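Local coordinates for protein putative metal-dependent hydrolase (Parabacteroides distasonis ATCC 8503, PDB 3KL7) that binds two zinc ions in a metallo-beta-lactamase-like fold and is probably a metal-dependent hydrolase of unknown substrate, at residues Asn131-Pro134 with Gly135-Lys138; Tyr139-Arg142 with His143-Asn146; Ile166-Met169 with Lys170-Lys173; Ala194-Ala197 with Arg198-Ser201. One frame throughout, in Å; residues are numbered along the deposited sequence. Where two conformers were deposited one is given.

Contact 1: residues Asn131-Pro134 with Gly135-Lys138; sequences NTTP and GRDK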
loop_
_atom_site.group_PDB
_atom_site.type_symbol
_atom_site.label_atom_id
_atom_site.label_comp_id
_atom_site.label_asym_id
_atom_site.label_seq_id
_atom_site.Cartn_x
_atom_site.Cartn_y
_atom_site.Cartn_z
ATOM N N ASN A 131 9.761 -5.757 -10.253
ATOM C CA ASN A 131 9.944 -7.195 -10.410
ATOM C C ASN A 131 11.409 -7.526 -10.540
ATOM O O ASN A 131 12.169 -6.790 -11.167
ATOM C CB ASN A 131 9.183 -7.692 -11.645
ATOM C CG ASN A 131 7.674 -7.757 -11.419
ATOM O OD1 ASN A 131 6.929 -6.824 -11.792
ATOM N ND2 ASN A 131 7.208 -8.853 -10.795
ATOM N N THR A 132 11.814 -8.638 -9.951
ATOM C CA THR A 132 13.213 -9.068 -10.024
ATOM C C THR A 132 13.387 -10.300 -10.946
ATOM O O THR A 132 14.465 -10.528 -11.476
ATOM C CB THR A 132 13.730 -9.378 -8.653
ATOM O OG1 THR A 132 12.883 -10.361 -8.046
ATOM C CG2 THR A 132 13.718 -8.104 -7.784
ATOM N N THR A 133 12.310 -11.074 -11.138
ATOM C CA THR A 133 12.365 -12.280 -11.986
ATOM C C THR A 133 12.611 -11.909 -13.456
ATOM O O THR A 133 11.922 -11.056 -14.010
ATOM C CB THR A 133 11.043 -13.102 -11.891
ATOM O OG1 THR A 133 10.787 -13.427 -10.539
ATOM C CG2 THR A 133 11.136 -14.372 -12.689
ATOM N N PRO A 134 13.592 -12.556 -14.086
ATOM C CA PRO A 134 13.875 -12.255 -15.492
ATOM C C PRO A 134 12.607 -12.285 -16.333
ATOM O O PRO A 134 11.821 -13.203 -16.206
ATOM C CB PRO A 134 14.822 -13.390 -15.905
ATOM C CG PRO A 134 15.493 -13.799 -14.660
ATOM C CD PRO A 134 14.465 -13.625 -13.564
ATOM N N GLY A 135 12.405 -11.269 -17.161
ATOM C CA GLY A 135 11.221 -11.209 -18.024
ATOM C C GLY A 135 9.980 -10.546 -17.396
ATOM O O GLY A 135 9.029 -10.182 -18.116
ATOM N N ARG A 136 9.971 -10.379 -16.074
ATOM C CA ARG A 136 8.794 -9.789 -15.410
ATOM C C ARG A 136 8.891 -8.273 -15.208
ATOM O O ARG A 136 8.031 -7.650 -14.525
ATOM C CB ARG A 136 8.498 -10.509 -14.101
ATOM C CG ARG A 136 7.847 -11.889 -14.319
ATOM C CD ARG A 136 7.446 -12.556 -13.042
ATOM N NE ARG A 136 7.281 -13.998 -13.226
ATOM C CZ ARG A 136 6.967 -14.864 -12.251
ATOM N NH1 ARG A 136 6.774 -14.433 -10.996
ATOM N NH2 ARG A 136 6.845 -16.161 -12.530
ATOM N N ASP A 137 9.918 -7.669 -15.804
ATOM C CA ASP A 137 10.042 -6.210 -15.835
ATOM C C ASP A 137 9.020 -5.618 -16.812
ATOM O O ASP A 137 8.748 -4.418 -16.782
ATOM C CB ASP A 137 11.440 -5.798 -16.249
ATOM C CG ASP A 137 11.812 -6.330 -17.584
ATOM O OD1 ASP A 137 11.690 -7.549 -17.792
ATOM O OD2 ASP A 137 12.221 -5.538 -18.440
ATOM N N LYS A 138 8.461 -6.460 -17.676
ATOM C CA LYS A 138 7.337 -6.047 -18.490
ATOM C C LYS A 138 6.153 -5.661 -17.554
ATOM O O LYS A 138 5.378 -4.767 -17.861
ATOM C CB LYS A 138 6.930 -7.166 -19.483
ATOM C CG LYS A 138 6.221 -8.392 -18.844
ATOM C CD LYS A 138 6.096 -9.604 -19.844
ATOM C CE LYS A 138 5.116 -10.681 -19.292
ATOM N NZ LYS A 138 5.297 -12.081 -19.855
#
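T133 and R136 close a type II beta turn, with P134 and G135 at its corners, in the loop between strands 123-128 and 146-152. One backbone bond holds the turn: R136 N donates to T133 O at 2.9 Å, nearly straight at 162°. The backbone of G135 has a positive phi, 88°, at which a CB would press on the carbonyl oxygen of P134, so glycine suits this corner.

The apolar contacts run along the arginine chain. The T133 and R136 side chains run alongside each other in the same direction, with T133 CB 3.8 Å from R136 CD. CG2 of T133 rests over one face of the guanidinium, displaced toward its rim. N131 crosses R136 at about a right angle, and the two CB atoms, of N131 and R136, meet at 3.8 Å.

The polar ends reach other partners. OG1 of T133 bonds E164, and NH1 of R136 bonds Q184. The amide of N131 is used at both ends: ND2 serves E164 and Y186 O, while OD1 is hydrogen-bonded to ND1 of H140, a zinc ligand. OD1 of N131 also lies 3.1 Å from R136 O, but both are acceptors and no bond joins them.

With both amide ends occupied, N131 is fixed in rotation, and its oxygen faces the histidine. ND1 of H140 is thus held as a hydrogen-bond donor while the other ring nitrogen meets the metal: N131 acts as a second-shell residue that orients a first-shell ligand and probably makes it a somewhat stronger zinc donor.

Contact 2: residues Tyr139-Arg142 with His143-Asn146; sequences YHPR and HRDN. With ZN (zinc ion), chain C.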
loop_
_atom_site.group_PDB
_atom_site.type_symbol
_atom_site.label_atom_id
_atom_site.label_comp_id
_atom_site.label_asym_id
_atom_site.label_seq_id
_atom_site.Cartn_x
_atom_site.Cartn_y
_atom_site.Cartn_z
ATOM N N TYR A 139 6.043 -6.325 -16.414
ATOM C CA TYR A 139 4.995 -5.984 -15.460
ATOM C C TYR A 139 5.312 -4.693 -14.701
ATOM O O TYR A 139 4.615 -3.696 -14.872
ATOM C CB TYR A 139 4.735 -7.130 -14.494
ATOM C CG TYR A 139 4.171 -8.371 -15.165
ATOM C CD1 TYR A 139 3.154 -8.272 -16.121
ATOM C CD2 TYR A 139 4.649 -9.650 -14.837
ATOM C CE1 TYR A 139 2.638 -9.400 -16.739
ATOM C CE2 TYR A 139 4.139 -10.786 -15.453
ATOM C CZ TYR A 139 3.128 -10.655 -16.400
ATOM O OH TYR A 139 2.616 -11.762 -17.001
ATOM N N HIS A 140 6.364 -4.713 -13.877
ATOM C CA HIS A 140 6.739 -3.547 -13.075
ATOM C C HIS A 140 8.226 -3.301 -13.177
ATOM O O HIS A 140 8.994 -3.847 -12.420
ATOM C CB HIS A 140 6.315 -3.746 -11.596
ATOM C CG HIS A 140 4.882 -4.166 -11.441
ATOM N ND1 HIS A 140 4.508 -5.480 -11.276
ATOM C CD2 HIS A 140 3.733 -3.450 -11.474
ATOM C CE1 HIS A 140 3.189 -5.554 -11.200
ATOM N NE2 HIS A 140 2.696 -4.338 -11.318
ATOM N N PRO A 141 8.638 -2.468 -14.137
ATOM C CA PRO A 141 10.042 -2.218 -14.313
ATOM C C PRO A 141 10.572 -1.246 -13.299
ATOM O O PRO A 141 9.871 -0.340 -12.879
ATOM C CB PRO A 141 10.130 -1.633 -15.725
ATOM C CG PRO A 141 8.843 -1.021 -15.963
ATOM C CD PRO A 141 7.822 -1.700 -15.081
ATOM N N ARG A 142 11.824 -1.440 -12.931
ATOM C CA ARG A 142 12.479 -0.641 -11.939
ATOM C C ARG A 142 12.272 0.882 -12.140
ATOM O O ARG A 142 12.217 1.364 -13.256
ATOM C CB ARG A 142 13.977 -0.973 -11.946
ATOM C CG ARG A 142 14.650 -0.606 -10.719
ATOM C CD ARG A 142 16.023 -1.212 -10.619
ATOM N NE ARG A 142 16.576 -1.001 -9.277
ATOM C CZ ARG A 142 17.675 -1.590 -8.802
ATOM N NH1 ARG A 142 18.370 -2.436 -9.558
ATOM N NH2 ARG A 142 18.084 -1.327 -7.559
ATOM N N HIS A 143 12.159 1.598 -11.027
ATOM C CA HIS A 143 12.056 3.101 -10.996
ATOM C C HIS A 143 10.655 3.636 -11.324
ATOM O O HIS A 143 10.238 4.670 -10.782
ATOM C CB HIS A 143 13.113 3.788 -11.915
ATOM C CG HIS A 143 14.525 3.349 -11.658
ATOM N ND1 HIS A 143 15.109 3.405 -10.410
ATOM C CD2 HIS A 143 15.474 2.859 -12.496
ATOM C CE1 HIS A 143 16.354 2.961 -10.487
ATOM N NE2 HIS A 143 16.602 2.624 -11.742
ATOM N N ARG A 144 9.934 2.937 -12.202
ATOM C CA ARG A 144 8.643 3.427 -12.703
ATOM C C ARG A 144 7.578 3.620 -11.615
ATOM O O ARG A 144 6.817 4.578 -11.657
ATOM C CB ARG A 144 8.108 2.494 -13.783
ATOM C CG ARG A 144 6.986 3.086 -14.595
ATOM C CD ARG A 144 6.310 2.039 -15.424
ATOM N NE ARG A 144 5.593 1.090 -14.584
ATOM C CZ ARG A 144 5.015 -0.023 -15.032
ATOM N NH1 ARG A 144 5.067 -0.334 -16.333
ATOM N NH2 ARG A 144 4.382 -0.823 -14.186
ATOM N N ASP A 145 7.550 2.713 -10.635
ATOM C CA ASP A 145 6.460 2.652 -9.659
ATOM C C ASP A 145 6.942 2.866 -8.199
ATOM O O ASP A 145 8.133 2.763 -7.891
ATOM C CB ASP A 145 5.751 1.286 -9.762
ATOM C CG ASP A 145 5.282 0.951 -11.208
ATOM O OD1 ASP A 145 5.088 1.893 -12.020
ATOM O OD2 ASP A 145 5.090 -0.262 -11.514
ATOM N N ASN A 146 5.987 3.141 -7.313
ATOM C CA ASN A 146 6.285 3.442 -5.906
ATOM C C ASN A 146 5.643 2.494 -4.967
ATOM O O ASN A 146 4.506 2.070 -5.166
ATOM C CB ASN A 146 5.749 4.841 -5.528
ATOM C CG ASN A 146 6.489 5.962 -6.198
ATOM O OD1 ASN A 146 7.684 5.844 -6.537
ATOM N ND2 ASN A 146 5.795 7.069 -6.397
HETATM ZN ZN ZN C . 0.630 -3.854 -11.183
HETATM O O HOH W 1 3.285 -2.520 -17.229
HETATM O O HOH W 2 9.039 0.403 -10.427
HETATM O O HOH W 3 -1.385 -4.171 -11.198
#
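P141 sets its CD over the centre of one face of the R144 guanidinium, 3.3 Å from R144 CZ. The loop belongs to the two-zinc site of a metallo-beta-lactamase fold, to which it contributes H140; H73, H75 and D162 bind the same ion.

The R144 chain leaves with CG opposite the backbone N (chi1 -165°) and bends at chi3, which brings its guanidinium back against the proline CD. There it grips D145 side-on in a salt bridge, NE to OD1 at 2.7 Å and NH2 to OD2 at 2.8 Å. NH2 also donates to Y139 O at 3.0 Å, on a lone pair in the carbonyl plane, though the oxygen stands 31° out of the guanidinium plane. Water 1 links that same carbonyl to R144 NH1.

The carboxylate held in this way turns its OD2 to the edge of the H140 ring, 3.5 Å from CD2, the two planes 75° apart. Further along, R142 lays its CG over the centre of the H143 ring, a CH-pi contact, while its guanidinium makes a salt bridge with E168. At the metal end, H140 NE2 binds zinc at 2.1 Å, and water 3 is a further ligand at 2.0 Å.

Contact 3: residues Ile166-Met169 with Lys170-Lys173; sequences IPEM and KDLK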
loop_
_atom_site.group_PDB
_atom_site.type_symbol
_atom_site.label_atom_id
_atom_site.label_comp_id
_atom_site.label_asym_id
_atom_site.label_seq_id
_atom_site.Cartn_x
_atom_site.Cartn_y
_atom_site.Cartn_z
ATOM N N ILE A 166 12.535 -7.416 -3.388
ATOM C CA ILE A 166 13.670 -6.636 -3.864
ATOM C C ILE A 166 14.659 -6.359 -2.732
ATOM O O ILE A 166 14.262 -6.328 -1.559
ATOM C CB ILE A 166 13.200 -5.315 -4.513
ATOM C CG1 ILE A 166 12.392 -4.448 -3.505
ATOM C CG2 ILE A 166 12.378 -5.607 -5.730
ATOM C CD1 ILE A 166 12.131 -3.037 -3.999
ATOM N N PRO A 167 15.963 -6.159 -3.079
ATOM C CA PRO A 167 17.023 -5.977 -2.067
ATOM C C PRO A 167 16.897 -4.695 -1.253
ATOM O O PRO A 167 17.462 -4.604 -0.159
ATOM C CB PRO A 167 18.329 -5.965 -2.904
ATOM C CG PRO A 167 17.924 -5.564 -4.243
ATOM C CD PRO A 167 16.508 -6.101 -4.451
ATOM N N GLU A 168 16.172 -3.716 -1.782
ATOM C CA GLU A 168 15.960 -2.467 -1.082
ATOM C C GLU A 168 15.056 -2.632 0.140
ATOM O O GLU A 168 14.954 -1.735 0.959
ATOM C CB GLU A 168 15.353 -1.406 -2.016
ATOM C CG GLU A 168 16.343 -0.770 -2.973
ATOM C CD GLU A 168 16.347 -1.420 -4.344
ATOM O OE1 GLU A 168 15.984 -2.622 -4.462
ATOM O OE2 GLU A 168 16.719 -0.723 -5.311
HETATM N N MSE A 169 14.396 -3.760 0.262
HETATM C CA MSE A 169 13.581 -3.975 1.434
HETATM C C MSE A 169 14.438 -4.087 2.699
HETATM O O MSE A 169 13.978 -3.785 3.773
HETATM C CB MSE A 169 12.658 -5.168 1.252
HETATM C CG MSE A 169 11.357 -4.779 0.596
HETATM SE SE MSE A 169 10.378 -6.243 0.143
HETATM C CE MSE A 169 8.932 -5.413 -0.854
ATOM N N LYS A 170 15.710 -4.488 2.543
ATOM C CA LYS A 170 16.659 -4.496 3.684
ATOM C C LYS A 170 16.818 -3.090 4.273
ATOM O O LYS A 170 17.180 -2.942 5.419
ATOM C CB LYS A 170 18.035 -5.049 3.260
ATOM C CG LYS A 170 18.076 -6.593 3.086
ATOM C CD LYS A 170 19.521 -7.102 2.654
ATOM C CE LYS A 170 19.827 -6.788 1.151
ATOM N NZ LYS A 170 21.318 -6.922 0.809
ATOM N N ASP A 171 16.518 -2.061 3.470
ATOM C CA ASP A 171 16.680 -0.645 3.895
ATOM C C ASP A 171 15.456 -0.079 4.666
ATOM O O ASP A 171 15.499 1.053 5.177
ATOM C CB ASP A 171 16.992 0.224 2.662
ATOM C CG ASP A 171 18.334 -0.195 1.959
ATOM O OD1 ASP A 171 19.314 -0.448 2.686
ATOM O OD2 ASP A 171 18.379 -0.282 0.683
ATOM N N LEU A 172 14.373 -0.863 4.740
ATOM C CA LEU A 172 13.162 -0.424 5.429
ATOM C C LEU A 172 13.332 -0.586 6.948
ATOM O O LEU A 172 13.513 -1.703 7.449
ATOM C CB LEU A 172 11.960 -1.228 4.952
ATOM C CG LEU A 172 11.482 -0.959 3.519
ATOM C CD1 LEU A 172 10.482 -2.078 3.059
ATOM C CD2 LEU A 172 10.840 0.442 3.412
ATOM N N LYS A 173 13.275 0.522 7.678
ATOM C CA LYS A 173 13.512 0.479 9.123
ATOM C C LYS A 173 12.273 0.850 9.903
ATOM O O LYS A 173 11.468 1.672 9.456
ATOM C CB LYS A 173 14.660 1.398 9.507
ATOM C CG LYS A 173 15.982 1.129 8.751
ATOM C CD LYS A 173 16.493 -0.330 8.924
ATOM C CE LYS A 173 17.823 -0.543 8.181
ATOM N NZ LYS A 173 18.213 -2.008 8.049
#
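M169 swings CG to chi1 -87° and then runs extended, while L172 has its CG opposite the carbonyl carbon (chi1 -70°); the two side chains therefore lie alongside each other and point the same way. M169 CG meets L172 CD1 at 3.8 Å. K170 instead folds at chi3, which turns CE back to within 3.5 Å of P167 O.

The backbone beneath is a short 3-10 helix, between strands 155-159 and 177-181. Its i to i+3 bonds run in succession: K170 N to P167 O, D171 N to E168 O at 3.0 Å, and L172 N to M169 O at 3.1 Å. The amine of K173 reaches back to K170 O at 3.0 Å, just past the last turn.

CB of D171 lies 3.3 Å from E168 O. The carboxylate of E168 points elsewhere, with OE1 taking a hydrogen bond from Y130 OH. M169, a selenomethionine, packs against A196 and M199 of helix 190-200 and, with L172, against Y158 of strand 155-159.

Contact 4: residues Ala194-Ala197 with Arg198-Ser201; sequences AKAA and RMFS
M199, a selenomethionine, folds its CE back over A196, 3.3 Å from the alanine CA and 4.0 Å from its CB. The bend at chi3 (-80°) brings the methyl there. Its CG rides close to K195 O, at 3.4 Å; the amine of K195 forms a salt bridge with D165.

F200 has chi1 69°, its CG between the backbone N and the carbonyl carbon. From there the ring edge comes up to the A196 carbonyl, CD1 3.2 Å from A196 O and near the ring plane.

The backbone bonds record the end of an alpha helix. R198 N still bonds A194 O four residues back at 3.0 Å, whereas M199 N has its better bond to A196 O and only a weak one to K195 O. A197 O then accepts twice, from F200 N and, at 2.8 Å, from S201 N, and S201 leaves helical angles with a positive phi.

Helix 190-200 is the crossover of a beta-alpha-beta unit between strands 177-181 and 204-208. A196 and F200 face L180 and A178 of strand 177-181, and A194 meets helix 217-221.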
loop_
_atom_site.group_PDB
_atom_site.type_symbol
_atom_site.label_atom_id
_atom_site.label_comp_id
_atom_site.label_asym_id
_atom_site.label_seq_id
_atom_site.Cartn_x
_atom_site.Cartn_y
_atom_site.Cartn_z
ATOM N N ALA A 194 7.594 -14.238 2.384
ATOM C CA ALA A 194 8.215 -14.584 3.668
ATOM C C ALA A 194 9.662 -14.053 3.726
ATOM O O ALA A 194 10.076 -13.467 4.722
ATOM C CB ALA A 194 8.184 -16.108 3.897
ATOM N N LYS A 195 10.407 -14.267 2.644
ATOM C CA LYS A 195 11.757 -13.756 2.513
ATOM C C LYS A 195 11.753 -12.213 2.595
ATOM O O LYS A 195 12.553 -11.626 3.310
ATOM C CB LYS A 195 12.370 -14.259 1.195
ATOM C CG LYS A 195 13.732 -13.691 0.873
ATOM C CD LYS A 195 14.472 -14.532 -0.224
ATOM C CE LYS A 195 15.761 -13.778 -0.745
ATOM N NZ LYS A 195 15.454 -12.369 -1.299
ATOM N N ALA A 196 10.824 -11.576 1.891
ATOM C CA ALA A 196 10.664 -10.117 1.958
ATOM C C ALA A 196 10.394 -9.655 3.401
ATOM O O ALA A 196 11.077 -8.775 3.916
ATOM C CB ALA A 196 9.527 -9.656 1.019
ATOM N N ALA A 197 9.393 -10.258 4.044
ATOM C CA ALA A 197 9.063 -9.941 5.418
ATOM C C ALA A 197 10.297 -10.041 6.359
ATOM O O ALA A 197 10.518 -9.141 7.227
ATOM C CB ALA A 197 7.961 -10.846 5.908
ATOM N N ARG A 198 11.097 -11.120 6.200
ATOM C CA ARG A 198 12.262 -11.341 7.074
ATOM C C ARG A 198 13.380 -10.311 6.819
ATOM O O ARG A 198 14.243 -10.097 7.664
ATOM C CB ARG A 198 12.795 -12.776 6.930
ATOM C CG ARG A 198 11.888 -13.834 7.591
ATOM C CD ARG A 198 12.546 -15.234 7.658
ATOM N NE ARG A 198 11.599 -16.246 8.132
ATOM C CZ ARG A 198 11.497 -16.650 9.390
ATOM N NH1 ARG A 198 12.304 -16.150 10.323
ATOM N NH2 ARG A 198 10.597 -17.559 9.713
HETATM N N MSE A 199 13.352 -9.670 5.669
HETATM C CA MSE A 199 14.366 -8.677 5.361
HETATM C C MSE A 199 14.246 -7.396 6.239
HETATM O O MSE A 199 15.235 -6.714 6.470
HETATM C CB MSE A 199 14.307 -8.304 3.881
HETATM C CG MSE A 199 15.009 -9.313 2.952
HETATM SE SE MSE A 199 15.167 -8.568 1.157
HETATM C CE MSE A 199 13.398 -8.895 0.511
ATOM N N PHE A 200 13.031 -7.077 6.700
ATOM C CA PHE A 200 12.826 -5.860 7.503
ATOM C C PHE A 200 11.951 -6.023 8.777
ATOM O O PHE A 200 11.754 -5.059 9.525
ATOM C CB PHE A 200 12.308 -4.702 6.612
ATOM C CG PHE A 200 10.902 -4.888 6.088
ATOM C CD1 PHE A 200 10.641 -5.772 5.036
ATOM C CD2 PHE A 200 9.853 -4.148 6.609
ATOM C CE1 PHE A 200 9.349 -5.936 4.541
ATOM C CE2 PHE A 200 8.542 -4.304 6.103
ATOM C CZ PHE A 200 8.303 -5.198 5.064
ATOM N N SER A 201 11.444 -7.235 9.007
ATOM C CA SER A 201 10.747 -7.589 10.255
ATOM C C SER A 201 9.687 -6.615 10.690
ATOM O O SER A 201 9.808 -6.007 11.766
ATOM C CB SER A 201 11.756 -7.740 11.390
ATOM O OG SER A 201 12.533 -8.894 11.211
#

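Contacts 1 and 2 are successive parts of one loop, their centres 10 Å apart, joined by N131 OD1 and H140 ND1 at 2.8 Å; contact 2 holds the zinc ligand, and contact 1 its second shell. Contact 3 is tied to that loop twice, by the salt bridge of R142 NH2 to E168 OE2 at 2.7 Å and by T132 CG2 against I166 CG2 at 3.5 Å. Contact 4 adjoins contact 3, 9 Å between centres, where M169 SE meets A196 CB at 3.6 Å and L172 O meets F200 CB at 3.3 Å. Contact 4 touches neither loop contact, so contact 3 bridges helix 190-200 and the zinc-site loop.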